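Local coordinates for bromo domain-containing protein (PDB 5K29) that is of unknown function but contains a bromodomain, and so probably binds acetylated lysines, as bromodomains of histone readers do, at residues 79-84 with 108-113. Residues are numbered along the deposited sequence; the frame is centred on the assembly and turned at random.
Sequences EDIRLM and FAMGKI
In the four-helix bundle of this bromodomain, the last two helices, 75-92 and 97-122, run antiparallel, and Ile-81 and Arg-82 of the first meet Ala-109, Met-110 and Ile-113 of the second. The short segments lie almost exactly antiparallel, at 176°, with axes 10.9 Å apart, a spacing bridged by side chains alone. Ile-81 is the central residue, its two branches serving different partners. Its chi1 of -59° puts CG1 beside the backbone N and CG2 anti to it; CG2 packs 4.2 Å from CB of Ala-109, and the methyl CE of Met-110 comes within 3.9 Å of the same Ile-81 CG2. The other branch meets the following turn of helix 97-122 through Ile-81 CG1, 4.3 Å from CD1 of Ile-113. Phe-105 also packs on Ile-81, while Leu-22 and Leu-74, from loops, touch Ala-109 and Ile-113 respectively; Ile-81, Ala-109 and Ile-113 are buried. Toward solvent they are bordered by Arg-82, whose side chain is extended from CG to NE and also touches Glu-106. On the neighbouring face of the same helix, Asp-80 makes a salt bridge to Arg-62. Met-110 bends at chi2 (-53°) and reaches across to helix 75-92, its CE methyl lodged between Ile-81 and Arg-82. This CE sits 3.7 Å from Arg-82 CG and over one face of the guanidinium, displaced toward the rim, with NE 3.8 Å from that methyl.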
ATOM      1  N   GLU A  79       4.830   4.945  -2.096  1.00 52.12           N
ATOM      2  CA  GLU A  79       5.557   5.828  -1.162  1.00 52.62           C
ATOM      3  C   GLU A  79       4.961   5.661   0.225  1.00 55.94           C
ATOM      4  O   GLU A  79       5.687   5.371   1.158  1.00 55.59           O
ATOM      5  CB  GLU A  79       5.409   7.294  -1.543  1.00 55.99           C
ATOM      6  CG  GLU A  79       6.409   7.809  -2.547  1.00 72.82           C
ATOM      7  CD  GLU A  79       6.088   9.212  -3.027  1.00 91.05           C
ATOM      8  OE1 GLU A  79       5.370   9.943  -2.307  1.00 97.44           O
ATOM      9  OE2 GLU A  79       6.562   9.584  -4.124  1.00 81.65           O
ATOM     10  N   ASP A  80       3.628   5.761   0.342  1.00 53.22           N
ATOM     11  CA  ASP A  80       2.913   5.627   1.616  1.00 52.51           C
ATOM     12  C   ASP A  80       3.233   4.332   2.328  1.00 55.17           C
ATOM     13  O   ASP A  80       3.466   4.351   3.521  1.00 55.61           O
ATOM     14  CB  ASP A  80       1.405   5.758   1.389  1.00 54.94           C
ATOM     15  CG  ASP A  80       0.943   7.174   1.133  1.00 64.55           C
ATOM     16  OD1 ASP A  80       1.813   8.076   0.983  1.00 66.38           O
ATOM     17  OD2 ASP A  80      -0.276   7.393   1.101  1.00 68.73           O
ATOM     18  N   ILE A  81       3.285   3.217   1.589  1.00 52.02           N
ATOM     19  CA  ILE A  81       3.629   1.914   2.142  1.00 50.80           C
ATOM     20  C   ILE A  81       5.075   1.939   2.639  1.00 51.26           C
ATOM     21  O   ILE A  81       5.316   1.487   3.743  1.00 51.73           O
ATOM     22  CB  ILE A  81       3.389   0.756   1.126  1.00 54.34           C
ATOM     23  CG1 ILE A  81       1.900   0.663   0.649  1.00 56.23           C
ATOM     24  CG2 ILE A  81       3.902  -0.613   1.673  1.00 54.60           C
ATOM     25  CD1 ILE A  81       0.837   0.370   1.730  1.00 58.70           C
ATOM     26  N   ARG A  82       6.036   2.416   1.809  1.00 47.00           N
ATOM     27  CA  ARG A  82       7.458   2.439   2.185  1.00 45.45           C
ATOM     28  C   ARG A  82       7.687   3.310   3.394  1.00 48.89           C
ATOM     29  O   ARG A  82       8.445   2.918   4.284  1.00 49.71           O
ATOM     30  CB  ARG A  82       8.346   2.855   1.002  1.00 42.86           C
ATOM     31  CG  ARG A  82       8.418   1.731  -0.026  1.00 53.76           C
ATOM     32  CD  ARG A  82       9.396   1.963  -1.121  1.00 57.27           C
ATOM     33  NE  ARG A  82       9.466   0.778  -1.973  1.00 55.06           N
ATOM     34  CZ  ARG A  82       9.194   0.777  -3.265  1.00 59.64           C
ATOM     35  NH1 ARG A  82       9.264  -0.349  -3.958  1.00 58.41           N
ATOM     36  NH2 ARG A  82       8.861   1.905  -3.881  1.00 53.34           N
ATOM     37  N   LEU A  83       6.968   4.435   3.478  1.00 46.18           N
ATOM     38  CA  LEU A  83       7.065   5.347   4.607  1.00 49.37           C
ATOM     39  C   LEU A  83       6.566   4.713   5.887  1.00 54.68           C
ATOM     40  O   LEU A  83       7.204   4.912   6.917  1.00 55.17           O
ATOM     41  CB  LEU A  83       6.363   6.709   4.354  1.00 51.46           C
ATOM     42  CG  LEU A  83       6.833   7.613   3.192  1.00 59.58           C
ATOM     43  CD1 LEU A  83       6.292   9.039   3.354  1.00 62.76           C
ATOM     44  CD2 LEU A  83       8.361   7.706   3.085  1.00 64.94           C
ATOM     45  N   MET A  84       5.456   3.925   5.838  1.00 52.34           N
ATOM     46  CA  MET A  84       4.888   3.249   7.027  1.00 52.49           C
ATOM     47  C   MET A  84       5.895   2.195   7.455  1.00 55.64           C
ATOM     48  O   MET A  84       6.188   2.057   8.632  1.00 58.09           O
ATOM     49  CB  MET A  84       3.591   2.492   6.679  1.00 55.57           C
ATOM     50  CG  MET A  84       2.344   3.345   6.508  1.00 61.73           C
ATOM     51  SD  MET A  84       0.906   2.545   5.631  1.00 67.06           S
ATOM     52  CE  MET A  84       1.353   0.922   5.579  1.00 62.23           C
ATOM     53  N   PHE A 108       4.833  -8.164  -0.089  1.00 56.25           N
ATOM     54  CA  PHE A 108       3.492  -8.623  -0.406  1.00 57.16           C
ATOM     55  C   PHE A 108       2.644  -7.499  -1.053  1.00 59.28           C
ATOM     56  O   PHE A 108       1.996  -7.741  -2.071  1.00 59.20           O
ATOM     57  CB  PHE A 108       2.804  -9.204   0.849  1.00 59.38           C
ATOM     58  CG  PHE A 108       1.298  -9.176   0.783  1.00 60.27           C
ATOM     59  CD1 PHE A 108       0.595 -10.172   0.106  1.00 63.21           C
ATOM     60  CD2 PHE A 108       0.577  -8.144   1.386  1.00 59.78           C
ATOM     61  CE1 PHE A 108      -0.795 -10.140   0.035  1.00 64.85           C
ATOM     62  CE2 PHE A 108      -0.813  -8.118   1.323  1.00 61.78           C
ATOM     63  CZ  PHE A 108      -1.492  -9.128   0.669  1.00 62.94           C
ATOM     64  N   ALA A 109       2.635  -6.302  -0.442  1.00 53.20           N
ATOM     65  CA  ALA A 109       1.858  -5.148  -0.905  1.00 51.02           C
ATOM     66  C   ALA A 109       2.332  -4.652  -2.290  1.00 55.80           C
ATOM     67  O   ALA A 109       1.502  -4.347  -3.144  1.00 55.60           O
ATOM     68  CB  ALA A 109       1.923  -4.022   0.118  1.00 49.37           C
ATOM     69  N   MET A 110       3.648  -4.590  -2.515  1.00 52.07           N
ATOM     70  CA  MET A 110       4.190  -4.185  -3.811  1.00 53.89           C
ATOM     71  C   MET A 110       3.718  -5.176  -4.906  1.00 60.69           C
ATOM     72  O   MET A 110       3.359  -4.735  -5.994  1.00 62.04           O
ATOM     73  CB  MET A 110       5.734  -4.084  -3.779  1.00 56.55           C
ATOM     74  CG  MET A 110       6.260  -3.026  -2.822  1.00 59.52           C
ATOM     75  SD  MET A 110       5.533  -1.393  -3.103  1.00 63.58           S
ATOM     76  CE  MET A 110       5.952  -0.590  -1.625  1.00 60.30           C
ATOM     77  N   GLY A 111       3.662  -6.471  -4.567  1.00 57.24           N
ATOM     78  CA  GLY A 111       3.205  -7.547  -5.448  1.00 58.99           C
ATOM     79  C   GLY A 111       1.767  -7.332  -5.882  1.00 60.39           C
ATOM     80  O   GLY A 111       1.478  -7.383  -7.075  1.00 59.37           O
ATOM     81  N   LYS A 112       0.874  -7.003  -4.927  1.00 55.33           N
ATOM     82  CA  LYS A 112      -0.558  -6.733  -5.180  1.00 56.01           C
ATOM     83  C   LYS A 112      -0.760  -5.447  -5.989  1.00 58.18           C
ATOM     84  O   LYS A 112      -1.626  -5.384  -6.861  1.00 57.67           O
ATOM     85  CB  LYS A 112      -1.365  -6.659  -3.862  1.00 58.20           C
ATOM     86  CG  LYS A 112      -1.726  -8.015  -3.272  1.00 68.37           C
ATOM     87  CD  LYS A 112      -3.215  -8.266  -3.445  1.00 83.19           C
ATOM     88  CE  LYS A 112      -3.641  -9.683  -3.165  1.00 99.95           C
ATOM     89  NZ  LYS A 112      -3.747  -9.955  -1.711  1.00114.12           N
ATOM     90  N   ILE A 113       0.068  -4.440  -5.718  1.00 54.44           N
ATOM     91  CA  ILE A 113       0.037  -3.158  -6.414  1.00 53.91           C
ATOM     92  C   ILE A 113       0.469  -3.366  -7.859  1.00 55.84           C
ATOM     93  O   ILE A 113      -0.200  -2.861  -8.756  1.00 56.85           O
ATOM     94  CB  ILE A 113       0.862  -2.053  -5.650  1.00 55.56           C
ATOM     95  CG1 ILE A 113       0.182  -1.706  -4.278  1.00 54.14           C
ATOM     96  CG2 ILE A 113       1.013  -0.797  -6.522  1.00 56.67           C
ATOM     97  CD1 ILE A 113       1.093  -1.023  -3.169  1.00 51.83           C
TER